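Local atomic coordinates of vanadium-dependent bromoperoxidase (Corallina officinalis, PDB entry 1QHB), a protein that catalyses the halogenation of organic substrates with bromide and hydrogen peroxide, using a bound vanadate cofactor, in a homododecamer whose subunits each bind a stabilising calcium ion. Residues I171-S174 against E175-S178; S187-E190 against R191-L195; E217-V220 against G221-F224; M292-L295 against K296-L299; I320-I323 against R324-A327. All blocks are in the same frame, centred on the assembly; numbering follows the deposited sequence.

Contact 1: residues I171-S174 against E175-S178; sequences IEFS and EFDS
Glu175, Phe176 and Phe173 carry this local contact, in which the chain folds back on itself between residues 171 and 178. The backbone supplies the frame: Glu175 N donates to Glu172 O at 2.9 Å, from above the carbonyl plane rather than within it, and a weak bond follows from Phe176 N to Phe173 O. The side chains of Glu172 and Glu175 run side by side in the same direction. Each has CG anti to its own carbonyl carbon (chi1 -59° and -68°) and is extended beyond it, which stacks the two carboxylates with their planes only 3° apart and brings Glu172 OE1 within 3.7 Å of Glu175 OE1. Such like charges would be expected to repel; a salt bridge from Lys180 to Glu175 OE1 probably offsets this. A water also donates to Glu175 OE1 at 2.7 Å and accepts from Glu172 N. With an alanine at Glu175, Lys180 would probably be left without its carboxylate mate and the water would lose one of its two anchors. The Phe173 and Phe176 rings lie obliquely, centroids 5.9 Å apart, while Ile171 CG2 reaches Phe176 CE1 at 4.0 Å, its side chain crossing the phenylalanine at about a right angle. Ser178 N bonds to Glu175 O, closing a type I beta turn from Glu175 to Ser178, in the loop joining helices 153-167 and 182-192.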
loop_
_atom_site.group_PDB
_atom_site.type_symbol
_atom_site.label_atom_id
_atom_site.label_comp_id
_atom_site.label_asym_id
_atom_site.label_seq_id
_atom_site.Cartn_x
_atom_site.Cartn_y
_atom_site.Cartn_z
ATOM N N ILE A 171 -55.853 -9.279 -37.737
ATOM C CA ILE A 171 -56.856 -9.684 -36.775
ATOM C C ILE A 171 -56.829 -8.713 -35.601
ATOM O O ILE A 171 -55.750 -8.332 -35.116
ATOM C CB ILE A 171 -56.532 -11.108 -36.296
ATOM C CG1 ILE A 171 -56.871 -12.074 -37.447
ATOM C CG2 ILE A 171 -57.335 -11.493 -35.069
ATOM C CD1 ILE A 171 -56.604 -13.531 -37.160
ATOM N N GLU A 172 -58.006 -8.339 -35.088
ATOM C CA GLU A 172 -58.124 -7.461 -33.969
ATOM C C GLU A 172 -58.002 -8.166 -32.633
ATOM O O GLU A 172 -58.673 -9.166 -32.402
ATOM C CB GLU A 172 -59.493 -6.716 -33.952
ATOM C CG GLU A 172 -59.647 -5.914 -35.230
ATOM C CD GLU A 172 -60.894 -5.063 -35.288
ATOM O OE1 GLU A 172 -61.589 -4.839 -34.283
ATOM O OE2 GLU A 172 -61.170 -4.537 -36.379
ATOM N N PHE A 173 -57.219 -7.596 -31.719
ATOM C CA PHE A 173 -57.100 -8.194 -30.391
ATOM C C PHE A 173 -58.453 -8.439 -29.729
ATOM O O PHE A 173 -58.717 -9.497 -29.155
ATOM C CB PHE A 173 -56.300 -7.253 -29.483
ATOM C CG PHE A 173 -54.838 -7.245 -29.838
ATOM C CD1 PHE A 173 -54.083 -8.379 -29.602
ATOM C CD2 PHE A 173 -54.247 -6.135 -30.398
ATOM C CE1 PHE A 173 -52.736 -8.405 -29.931
ATOM C CE2 PHE A 173 -52.884 -6.154 -30.681
ATOM C CZ PHE A 173 -52.147 -7.277 -30.470
ATOM N N SER A 174 -59.389 -7.492 -29.814
ATOM C CA SER A 174 -60.689 -7.661 -29.204
ATOM C C SER A 174 -61.556 -8.703 -29.884
ATOM O O SER A 174 -62.670 -8.925 -29.406
ATOM C CB SER A 174 -61.431 -6.307 -29.220
ATOM O OG SER A 174 -60.850 -5.416 -28.289
ATOM N N GLU A 175 -61.171 -9.302 -30.976
ATOM C CA GLU A 175 -61.954 -10.267 -31.713
ATOM C C GLU A 175 -61.309 -11.628 -31.826
ATOM O O GLU A 175 -61.639 -12.389 -32.734
ATOM C CB GLU A 175 -62.192 -9.715 -33.139
ATOM C CG GLU A 175 -63.112 -8.498 -33.058
ATOM C CD GLU A 175 -63.515 -7.936 -34.415
ATOM O OE1 GLU A 175 -62.786 -8.145 -35.397
ATOM O OE2 GLU A 175 -64.565 -7.250 -34.470
ATOM N N PHE A 176 -60.391 -11.955 -30.924
ATOM C CA PHE A 176 -59.732 -13.250 -30.921
ATOM C C PHE A 176 -60.745 -14.373 -30.707
ATOM O O PHE A 176 -60.564 -15.500 -31.157
ATOM C CB PHE A 176 -58.712 -13.301 -29.776
ATOM C CG PHE A 176 -57.315 -12.913 -30.116
ATOM C CD1 PHE A 176 -57.025 -12.028 -31.132
ATOM C CD2 PHE A 176 -56.261 -13.421 -29.359
ATOM C CE1 PHE A 176 -55.726 -11.670 -31.456
ATOM C CE2 PHE A 176 -54.968 -13.079 -29.666
ATOM C CZ PHE A 176 -54.699 -12.202 -30.694
ATOM N N ASP A 177 -61.757 -14.133 -29.897
ATOM C CA ASP A 177 -62.783 -15.109 -29.574
ATOM C C ASP A 177 -64.059 -14.876 -30.368
ATOM O O ASP A 177 -65.102 -15.469 -30.101
ATOM C CB ASP A 177 -63.074 -15.098 -28.064
ATOM C CG ASP A 177 -63.080 -16.520 -27.520
ATOM O OD1 ASP A 177 -62.991 -17.498 -28.302
ATOM O OD2 ASP A 177 -63.180 -16.684 -26.282
ATOM N N SER A 178 -64.022 -14.021 -31.382
ATOM C CA SER A 178 -65.175 -13.765 -32.225
ATOM C C SER A 178 -65.286 -14.775 -33.357
ATOM O O SER A 178 -64.318 -15.151 -34.017
ATOM C CB SER A 178 -65.102 -12.357 -32.806
ATOM O OG SER A 178 -65.535 -12.326 -34.143
HETATM O O HOH W 1 -60.552 -9.246 -36.531
#

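Contact 2: residues S187-E190 against R191-L195; sequences SAIE and RLNGL
Arg191 starts with CG anti to its carbonyl carbon (chi1 -67°) and bends at chi3 (-72°), which turns its guanidinium back along the last turns of helix 182-192 toward Ser187, one turn earlier. The i to i+4 pairing of an alpha-helix is evident in the backbone bonds from Arg191 N to Ser187 O, Leu192 N to Ala188 O and Asn193 N to Ile189 O, the last at 2.9 Å. Ser187 O is gripped twice, because Arg191 NE also donates to it, at 3.0 Å, and the two donors approach from opposite faces of the carbonyl plane. Ser187 OG lies over one face of the guanidinium, 2.7 Å from Arg191 NH2, but the angle there is too poor for a hydrogen bond. The far end of the arginine has a salt bridge from NH1 to Asp444 on helix 439-456. A leucine in place of Arg191 would probably leave Asp444 without its charged mate and strip Ser187 O of its second donor. A type I beta turn from Leu192 to Leu195 is closed by Leu195 N donating to Leu192 O, and Leu195 is already the N-cap of the next helix. Leu192 is packed against Ala160 and Leu164 of helix 153-167. Ile189 and Asn193 lie side by side, pointing the same way: Ile189 CG2 touches Asn193 ND2 at 3.7 Å, while Asn193 OD1 accepts a bond from Val218 N.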
loop_
_atom_site.group_PDB
_atom_site.type_symbol
_atom_site.label_atom_id
_atom_site.label_comp_id
_atom_site.label_asym_id
_atom_site.label_seq_id
_atom_site.Cartn_x
_atom_site.Cartn_y
_atom_site.Cartn_z
ATOM N N SER A 187 -57.514 -23.127 -35.972
ATOM C CA SER A 187 -56.481 -23.799 -36.756
ATOM C C SER A 187 -55.109 -23.410 -36.252
ATOM O O SER A 187 -54.190 -24.233 -36.265
ATOM C CB SER A 187 -56.736 -23.497 -38.237
ATOM O OG SER A 187 -55.585 -23.001 -38.858
ATOM N N ALA A 188 -54.918 -22.205 -35.730
ATOM C CA ALA A 188 -53.661 -21.742 -35.176
ATOM C C ALA A 188 -53.356 -22.553 -33.929
ATOM O O ALA A 188 -52.254 -23.046 -33.767
ATOM C CB ALA A 188 -53.778 -20.303 -34.648
ATOM N N ILE A 189 -54.363 -22.653 -33.056
ATOM C CA ILE A 189 -54.137 -23.361 -31.799
ATOM C C ILE A 189 -53.904 -24.855 -31.934
ATOM O O ILE A 189 -53.216 -25.530 -31.168
ATOM C CB ILE A 189 -55.381 -23.061 -30.939
ATOM C CG1 ILE A 189 -55.295 -21.598 -30.450
ATOM C CG2 ILE A 189 -55.575 -23.981 -29.758
ATOM C CD1 ILE A 189 -56.646 -21.125 -29.906
ATOM N N GLU A 190 -54.587 -25.502 -32.857
ATOM C CA GLU A 190 -54.477 -26.952 -33.068
ATOM C C GLU A 190 -53.147 -27.269 -33.729
ATOM O O GLU A 190 -52.522 -28.291 -33.485
ATOM C CB GLU A 190 -55.718 -27.285 -33.864
ATOM C CG GLU A 190 -56.163 -28.719 -34.045
ATOM C CD GLU A 190 -57.547 -28.701 -34.708
ATOM O OE1 GLU A 190 -58.364 -27.848 -34.284
ATOM O OE2 GLU A 190 -57.800 -29.493 -35.633
ATOM N N ARG A 191 -52.637 -26.416 -34.595
ATOM C CA ARG A 191 -51.360 -26.632 -35.271
ATOM C C ARG A 191 -50.232 -26.437 -34.265
ATOM O O ARG A 191 -49.405 -27.344 -34.110
ATOM C CB ARG A 191 -51.359 -25.738 -36.522
ATOM C CG ARG A 191 -52.442 -26.306 -37.473
ATOM C CD ARG A 191 -52.340 -25.785 -38.899
ATOM N NE ARG A 191 -52.751 -24.386 -38.938
ATOM C CZ ARG A 191 -52.784 -23.567 -39.976
ATOM N NH1 ARG A 191 -52.408 -24.017 -41.158
ATOM N NH2 ARG A 191 -53.181 -22.302 -39.828
ATOM N N LEU A 192 -50.325 -25.412 -33.397
ATOM C CA LEU A 192 -49.297 -25.211 -32.395
ATOM C C LEU A 192 -49.401 -26.343 -31.393
ATOM O O LEU A 192 -48.329 -26.863 -31.023
ATOM C CB LEU A 192 -49.404 -23.861 -31.703
ATOM C CG LEU A 192 -49.240 -22.622 -32.609
ATOM C CD1 LEU A 192 -49.671 -21.404 -31.822
ATOM C CD2 LEU A 192 -47.793 -22.535 -33.078
ATOM N N ASN A 193 -50.613 -26.783 -31.040
ATOM C CA ASN A 193 -50.711 -27.890 -30.092
ATOM C C ASN A 193 -50.321 -29.242 -30.705
ATOM O O ASN A 193 -50.212 -30.235 -29.972
ATOM C CB ASN A 193 -52.072 -28.021 -29.431
ATOM C CG ASN A 193 -52.298 -26.960 -28.377
ATOM O OD1 ASN A 193 -51.321 -26.504 -27.777
ATOM N ND2 ASN A 193 -53.533 -26.557 -28.141
ATOM N N GLY A 194 -50.027 -29.300 -31.986
ATOM C CA GLY A 194 -49.530 -30.506 -32.586
ATOM C C GLY A 194 -48.018 -30.534 -32.509
ATOM O O GLY A 194 -47.474 -31.482 -33.022
ATOM N N LEU A 195 -47.331 -29.534 -31.980
ATOM C CA LEU A 195 -45.881 -29.538 -31.932
ATOM C C LEU A 195 -45.423 -29.966 -30.556
ATOM O O LEU A 195 -45.911 -29.559 -29.505
ATOM C CB LEU A 195 -45.303 -28.171 -32.290
ATOM C CG LEU A 195 -45.809 -27.587 -33.619
ATOM C CD1 LEU A 195 -45.319 -26.158 -33.764
ATOM C CD2 LEU A 195 -45.296 -28.455 -34.763
#

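Contact 3: residues E217-V220 against G221-F224; sequences EVTV and GNLF
This is a side-chain-to-backbone contact within the long loop between helix 208-213 and strand 251-253, where the amide of Asn222 folds back over the residues just before it. Asn222 ND2 donates to Glu217 O at 3.0 Å, and this nearly straight bond lies in the planes of both the amide and the receiving carbonyl. Asn222 OD1 accepts from Thr219 N at 3.0 Å, the donor standing 47° out of the amide plane. Two bonds to opposite ends of one amide fix its rotation and tie the extended residues 217-219 to the bend at Val220 and Gly221. The torsion behind this is chi1 of 69°, which sets CG between the backbone N and the carbonyl carbon, a crowded position that returns the amide over the preceding chain. Asn222 N bonds to Thr219 O at 3.2 Å, closing a four-residue turn whose Val220 and Gly221 backbone angles fit type I, and adds a weak bond to Thr219 OG1. A water joins the two halves at the bend by donating to both Val220 O and Leu223 O. Apolar contact comes from Val218 CG1, which meets Leu223 CD1 at 3.9 Å, and Leu223 CG sits over the centre of the Phe224 ring. Val218 and Leu223 pack on Leu192 of helix 182-192, Val220 rests on Ile189 of the same helix, and Phe224 lies against Leu164 and Met165 of helix 153-167.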
loop_
_atom_site.group_PDB
_atom_site.type_symbol
_atom_site.label_atom_id
_atom_site.label_comp_id
_atom_site.label_asym_id
_atom_site.label_seq_id
_atom_site.Cartn_x
_atom_site.Cartn_y
_atom_site.Cartn_z
ATOM N N GLU A 217 -49.807 -26.091 -23.278
ATOM C CA GLU A 217 -50.930 -26.086 -24.172
ATOM C C GLU A 217 -51.363 -24.677 -24.566
ATOM O O GLU A 217 -51.546 -23.771 -23.767
ATOM C CB GLU A 217 -52.059 -26.872 -23.496
ATOM C CG GLU A 217 -53.170 -27.228 -24.480
ATOM C CD GLU A 217 -54.476 -27.639 -23.825
ATOM O OE1 GLU A 217 -54.569 -27.693 -22.584
ATOM O OE2 GLU A 217 -55.434 -27.905 -24.590
ATOM N N VAL A 218 -51.522 -24.500 -25.883
ATOM C CA VAL A 218 -51.962 -23.196 -26.355
ATOM C C VAL A 218 -53.487 -23.126 -26.321
ATOM O O VAL A 218 -54.143 -24.089 -26.713
ATOM C CB VAL A 218 -51.450 -23.000 -27.784
ATOM C CG1 VAL A 218 -51.829 -21.633 -28.331
ATOM C CG2 VAL A 218 -49.946 -23.263 -27.768
ATOM N N THR A 219 -54.034 -22.037 -25.828
ATOM C CA THR A 219 -55.459 -21.809 -25.756
ATOM C C THR A 219 -55.707 -20.395 -26.311
ATOM O O THR A 219 -54.764 -19.608 -26.466
ATOM C CB THR A 219 -55.980 -21.818 -24.310
ATOM O OG1 THR A 219 -55.312 -20.722 -23.645
ATOM C CG2 THR A 219 -55.706 -23.077 -23.508
ATOM N N VAL A 220 -56.950 -19.987 -26.511
ATOM C CA VAL A 220 -57.265 -18.639 -26.957
ATOM C C VAL A 220 -56.769 -17.627 -25.917
ATOM O O VAL A 220 -56.351 -16.538 -26.298
ATOM C CB VAL A 220 -58.785 -18.356 -27.112
ATOM C CG1 VAL A 220 -59.020 -16.978 -27.739
ATOM C CG2 VAL A 220 -59.452 -19.396 -27.965
ATOM N N GLY A 221 -56.783 -17.964 -24.640
ATOM C CA GLY A 221 -56.371 -17.109 -23.555
ATOM C C GLY A 221 -54.893 -16.909 -23.419
ATOM O O GLY A 221 -54.502 -15.968 -22.730
ATOM N N ASN A 222 -54.066 -17.750 -24.014
ATOM C CA ASN A 222 -52.617 -17.495 -23.923
ATOM C C ASN A 222 -52.000 -17.337 -25.308
ATOM O O ASN A 222 -50.777 -17.141 -25.407
ATOM C CB ASN A 222 -51.938 -18.571 -23.111
ATOM C CG ASN A 222 -51.875 -19.928 -23.707
ATOM O OD1 ASN A 222 -51.915 -20.128 -24.902
ATOM N ND2 ASN A 222 -51.785 -20.910 -22.818
ATOM N N LEU A 223 -52.825 -17.374 -26.343
ATOM C CA LEU A 223 -52.322 -17.289 -27.711
ATOM C C LEU A 223 -51.577 -15.996 -27.961
ATOM O O LEU A 223 -52.038 -14.844 -27.791
ATOM C CB LEU A 223 -53.440 -17.469 -28.746
ATOM C CG LEU A 223 -53.077 -17.410 -30.217
ATOM C CD1 LEU A 223 -52.312 -18.641 -30.708
ATOM C CD2 LEU A 223 -54.357 -17.306 -31.046
ATOM N N PHE A 224 -50.323 -16.162 -28.395
ATOM C CA PHE A 224 -49.457 -15.018 -28.709
ATOM C C PHE A 224 -49.118 -14.150 -27.515
ATOM O O PHE A 224 -48.769 -12.964 -27.674
ATOM C CB PHE A 224 -50.110 -14.185 -29.831
ATOM C CG PHE A 224 -50.336 -14.875 -31.162
ATOM C CD1 PHE A 224 -49.670 -16.011 -31.555
ATOM C CD2 PHE A 224 -51.270 -14.340 -32.056
ATOM C CE1 PHE A 224 -49.910 -16.616 -32.769
ATOM C CE2 PHE A 224 -51.500 -14.919 -33.285
ATOM C CZ PHE A 224 -50.823 -16.061 -33.650
HETATM O O HOH W 2 -54.259 -14.397 -26.031
#

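Contact 4: residues M292-L295 against K296-L299; sequences MTDL and KVFL
The start of helix 295-302 is capped here by Asp294, the N-cap residue, whose carboxylate takes up a backbone N-H of the first turn. Asp294 OD2 accepts from Val297 N at 3.1 Å, met on its anti side, with the donor 24° out of the carboxylate plane. Its CG stands anti to the backbone N (chi1 169°), a setting that brings the carboxylate in front of the first turn and places OD2 against Val297 CG2 at 3.4 Å. The other oxygen, OD1, is held by Ser460 OG, which also bonds to Lys296 N; the same serine thus serves both the cap and the helix start. The backbone continues the turn: Phe298 N donates to Asp294 O at 2.8 Å, nearly along the C=O axis, and Leu299 N donates to Leu295 O. Around this frame the apolar side chains close up. Met292, its chain bent at chi3 (68°), brings CE to Phe298 CD1 at 4.0 Å as the two side chains cross at about a right angle. Leu295 O comes near the plane of the Phe298 ring at its edge, and Leu295 CG meets Leu299 CD1 at 4.0 Å. The Met292 side chain is about 8 Å from that of Arg406, a residue of the vanadate site. An aspartate accepting from the third residue after it is the classic N-cap of an alpha-helix, found here at a buried helix start.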
loop_
_atom_site.group_PDB
_atom_site.type_symbol
_atom_site.label_atom_id
_atom_site.label_comp_id
_atom_site.label_asym_id
_atom_site.label_seq_id
_atom_site.Cartn_x
_atom_site.Cartn_y
_atom_site.Cartn_z
ATOM N N MET A 292 -41.015 -8.364 -48.100
ATOM C CA MET A 292 -39.999 -9.392 -48.207
ATOM C C MET A 292 -40.604 -10.771 -48.417
ATOM O O MET A 292 -40.108 -11.756 -47.899
ATOM C CB MET A 292 -39.108 -9.345 -46.940
ATOM C CG MET A 292 -38.200 -8.175 -46.900
ATOM S SD MET A 292 -37.400 -7.826 -45.327
ATOM C CE MET A 292 -36.318 -9.262 -45.228
ATOM N N THR A 293 -41.632 -10.865 -49.249
ATOM C CA THR A 293 -42.290 -12.124 -49.543
ATOM C C THR A 293 -41.795 -12.638 -50.889
ATOM O O THR A 293 -42.167 -13.741 -51.290
ATOM C CB THR A 293 -43.817 -11.945 -49.630
ATOM O OG1 THR A 293 -44.135 -10.914 -50.594
ATOM C CG2 THR A 293 -44.350 -11.490 -48.277
ATOM N N ASP A 294 -40.929 -11.908 -51.547
ATOM C CA ASP A 294 -40.333 -12.330 -52.790
ATOM C C ASP A 294 -38.846 -12.637 -52.530
ATOM O O ASP A 294 -38.123 -11.810 -51.945
ATOM C CB ASP A 294 -40.485 -11.195 -53.810
ATOM C CG ASP A 294 -39.638 -11.495 -55.018
ATOM O OD1 ASP A 294 -40.027 -12.355 -55.830
ATOM O OD2 ASP A 294 -38.564 -10.902 -55.163
ATOM N N LEU A 295 -38.385 -13.783 -53.058
ATOM C CA LEU A 295 -37.016 -14.206 -52.903
ATOM C C LEU A 295 -35.971 -13.206 -53.312
ATOM O O LEU A 295 -35.017 -12.970 -52.514
ATOM C CB LEU A 295 -36.760 -15.497 -53.697
ATOM C CG LEU A 295 -35.370 -16.111 -53.397
ATOM C CD1 LEU A 295 -35.317 -16.457 -51.915
ATOM C CD2 LEU A 295 -35.105 -17.313 -54.294
ATOM N N LYS A 296 -36.096 -12.595 -54.506
ATOM C CA LYS A 296 -35.016 -11.631 -54.845
ATOM C C LYS A 296 -34.976 -10.407 -53.981
ATOM O O LYS A 296 -33.862 -9.918 -53.707
ATOM C CB LYS A 296 -35.132 -11.250 -56.322
ATOM C CG LYS A 296 -34.901 -12.487 -57.202
ATOM C CD LYS A 296 -35.160 -12.048 -58.653
ATOM C CE LYS A 296 -34.756 -13.178 -59.597
ATOM N NZ LYS A 296 -34.465 -12.602 -60.944
ATOM N N VAL A 297 -36.141 -9.873 -53.576
ATOM C CA VAL A 297 -36.144 -8.682 -52.685
ATOM C C VAL A 297 -35.611 -9.104 -51.322
ATOM O O VAL A 297 -34.795 -8.422 -50.707
ATOM C CB VAL A 297 -37.573 -8.166 -52.524
ATOM C CG1 VAL A 297 -37.681 -7.080 -51.494
ATOM C CG2 VAL A 297 -38.154 -7.730 -53.873
ATOM N N PHE A 298 -36.000 -10.288 -50.831
ATOM C CA PHE A 298 -35.473 -10.813 -49.575
ATOM C C PHE A 298 -33.944 -10.938 -49.617
ATOM O O PHE A 298 -33.267 -10.442 -48.717
ATOM C CB PHE A 298 -36.129 -12.156 -49.302
ATOM C CG PHE A 298 -35.391 -12.966 -48.255
ATOM C CD1 PHE A 298 -35.702 -12.805 -46.904
ATOM C CD2 PHE A 298 -34.397 -13.873 -48.637
ATOM C CE1 PHE A 298 -35.017 -13.561 -45.948
ATOM C CE2 PHE A 298 -33.700 -14.583 -47.679
ATOM C CZ PHE A 298 -34.014 -14.430 -46.340
ATOM N N LEU A 299 -33.357 -11.415 -50.720
ATOM C CA LEU A 299 -31.894 -11.541 -50.816
ATOM C C LEU A 299 -31.237 -10.194 -50.895
ATOM O O LEU A 299 -30.211 -10.006 -50.238
ATOM C CB LEU A 299 -31.510 -12.384 -52.013
ATOM C CG LEU A 299 -31.960 -13.845 -51.960
ATOM C CD1 LEU A 299 -31.685 -14.530 -53.311
ATOM C CD2 LEU A 299 -31.212 -14.598 -50.874
#

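Contact 5: residues I320-I323 against R324-A327; sequences IRTI and RDLA
Two successive backbone N-H groups, of Arg321 and Thr322, converge on a single carboxylate oxygen, Asp325 OD2, at the start of helix 323-332. The arrangement contains a capping box: Thr322, the N-cap residue, offers OG1 to Asp325 N at 3.3 Å, and Asp325 returns its carboxylate to Thr322 N, both bonds being weak. The stronger hold is from Arg321 N, which donates to Asp325 OD2 at 3.1 Å on the anti lone pair, the one away from the other oxygen. OD2 has a further partner in Arg318, whose NE forms a salt bridge to it, so positive charge from the preceding strand probably steadies this buried carboxylate. With chi1 at 53°, Thr322 OG1 lies between the backbone N and the carbonyl carbon, and there it faces the incoming Asp325, Thr322 OG1 to Asp325 CG 3.4 Å. The two side chains cross at a slant. Helical bonding then sets in with Ala327 N donating to Ile323 O at 3.1 Å, nearly straight and in the carbonyl plane, while the bond from Leu326 N to Thr322 O is weak. Arg324 turns from this end of the helix to salt bridges with Asp290 and Asp170. The helix packs on helix 530-548, where Ile323 and Leu326 meet Met547. Ile320 and Asp325 slide past each other in opposite directions, Ile320 CG2 to Asp325 CB 4.0 Å, and farther along Ile320 CD1 reaches Leu326 CD1 at 4.2 Å.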
loop_
_atom_site.group_PDB
_atom_site.type_symbol
_atom_site.label_atom_id
_atom_site.label_comp_id
_atom_site.label_asym_id
_atom_site.label_seq_id
_atom_site.Cartn_x
_atom_site.Cartn_y
_atom_site.Cartn_z
ATOM N N ILE A 320 -54.482 1.165 -30.466
ATOM C CA ILE A 320 -54.047 -0.121 -30.988
ATOM C C ILE A 320 -55.228 -1.063 -31.159
ATOM O O ILE A 320 -55.900 -1.503 -30.226
ATOM C CB ILE A 320 -52.918 -0.756 -30.145
ATOM C CG1 ILE A 320 -51.658 0.149 -30.278
ATOM C CG2 ILE A 320 -52.611 -2.159 -30.617
ATOM C CD1 ILE A 320 -50.669 -0.186 -29.135
ATOM N N ARG A 321 -55.387 -1.617 -32.360
ATOM C CA ARG A 321 -56.487 -2.515 -32.701
ATOM C C ARG A 321 -56.107 -3.887 -33.188
ATOM O O ARG A 321 -56.673 -4.926 -32.825
ATOM C CB ARG A 321 -57.154 -1.752 -33.897
ATOM C CG ARG A 321 -58.637 -1.859 -33.922
ATOM C CD ARG A 321 -59.339 -0.881 -34.891
ATOM N NE ARG A 321 -60.748 -1.297 -34.843
ATOM C CZ ARG A 321 -61.555 -0.944 -33.830
ATOM N NH1 ARG A 321 -61.264 -0.113 -32.813
ATOM N NH2 ARG A 321 -62.791 -1.463 -33.910
ATOM N N THR A 322 -55.151 -3.915 -34.135
ATOM C CA THR A 322 -54.746 -5.175 -34.716
ATOM C C THR A 322 -53.327 -5.536 -34.274
ATOM O O THR A 322 -52.576 -4.689 -33.792
ATOM C CB THR A 322 -54.755 -5.137 -36.252
ATOM O OG1 THR A 322 -53.963 -4.013 -36.689
ATOM C CG2 THR A 322 -56.152 -4.834 -36.820
ATOM N N ILE A 323 -52.972 -6.796 -34.490
ATOM C CA ILE A 323 -51.595 -7.250 -34.282
ATOM C C ILE A 323 -50.632 -6.355 -35.048
ATOM O O ILE A 323 -49.619 -5.934 -34.490
ATOM C CB ILE A 323 -51.497 -8.717 -34.720
ATOM C CG1 ILE A 323 -52.212 -9.543 -33.630
ATOM C CG2 ILE A 323 -50.063 -9.181 -34.905
ATOM C CD1 ILE A 323 -52.249 -11.006 -33.936
ATOM N N ARG A 324 -50.998 -5.905 -36.249
ATOM C CA ARG A 324 -50.135 -5.061 -37.070
ATOM C C ARG A 324 -49.884 -3.756 -36.354
ATOM O O ARG A 324 -48.739 -3.237 -36.392
ATOM C CB ARG A 324 -50.741 -4.831 -38.464
ATOM C CG ARG A 324 -49.777 -4.172 -39.459
ATOM C CD ARG A 324 -50.357 -4.028 -40.873
ATOM N NE ARG A 324 -50.695 -5.342 -41.493
ATOM C CZ ARG A 324 -49.800 -6.155 -42.034
ATOM N NH1 ARG A 324 -48.504 -5.829 -42.055
ATOM N NH2 ARG A 324 -50.162 -7.319 -42.566
ATOM N N ASP A 325 -50.895 -3.147 -35.736
ATOM C CA ASP A 325 -50.655 -1.885 -35.046
ATOM C C ASP A 325 -49.626 -2.046 -33.919
ATOM O O ASP A 325 -48.971 -1.047 -33.599
ATOM C CB ASP A 325 -51.942 -1.314 -34.488
ATOM C CG ASP A 325 -52.996 -0.956 -35.542
ATOM O OD1 ASP A 325 -52.663 -0.758 -36.705
ATOM O OD2 ASP A 325 -54.194 -0.862 -35.157
ATOM N N LEU A 326 -49.589 -3.155 -33.189
ATOM C CA LEU A 326 -48.600 -3.329 -32.133
ATOM C C LEU A 326 -47.253 -3.444 -32.811
ATOM O O LEU A 326 -46.302 -2.803 -32.376
ATOM C CB LEU A 326 -48.925 -4.537 -31.231
ATOM C CG LEU A 326 -48.034 -4.689 -30.008
ATOM C CD1 LEU A 326 -48.027 -3.406 -29.169
ATOM C CD2 LEU A 326 -48.394 -5.914 -29.171
ATOM N N ALA A 327 -47.116 -4.135 -33.950
ATOM C CA ALA A 327 -45.861 -4.134 -34.717
ATOM C C ALA A 327 -45.477 -2.726 -35.108
ATOM O O ALA A 327 -44.317 -2.248 -34.938
ATOM C CB ALA A 327 -46.035 -4.993 -35.971
#

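Overall arrangement
Contacts 1, 2, 3 and 5 form a connected patch; contact 4 stands apart, its nearest atoms about 9 Å from contact 5. Contact 1 joins contact 5 through Phe173 N and Arg321 O, 2.9 Å apart, a probable hydrogen bond, and meets contact 3 where Phe176 packs on Leu223 and Phe224. Contact 3 meets contact 2 through Asn193 OD1 and Val218 N, 2.8 Å apart, another probable hydrogen bond, and touches contact 5 at Phe224 CD2 and Ile323 CD1, 4.0 Å apart. Between side chains, Ala327 of contact 5 lies about 8 Å from Arg545 of the vanadate site and Leu326 about 9 Å from His485, while Met292 of contact 4 lies about 12 Å from Arg545.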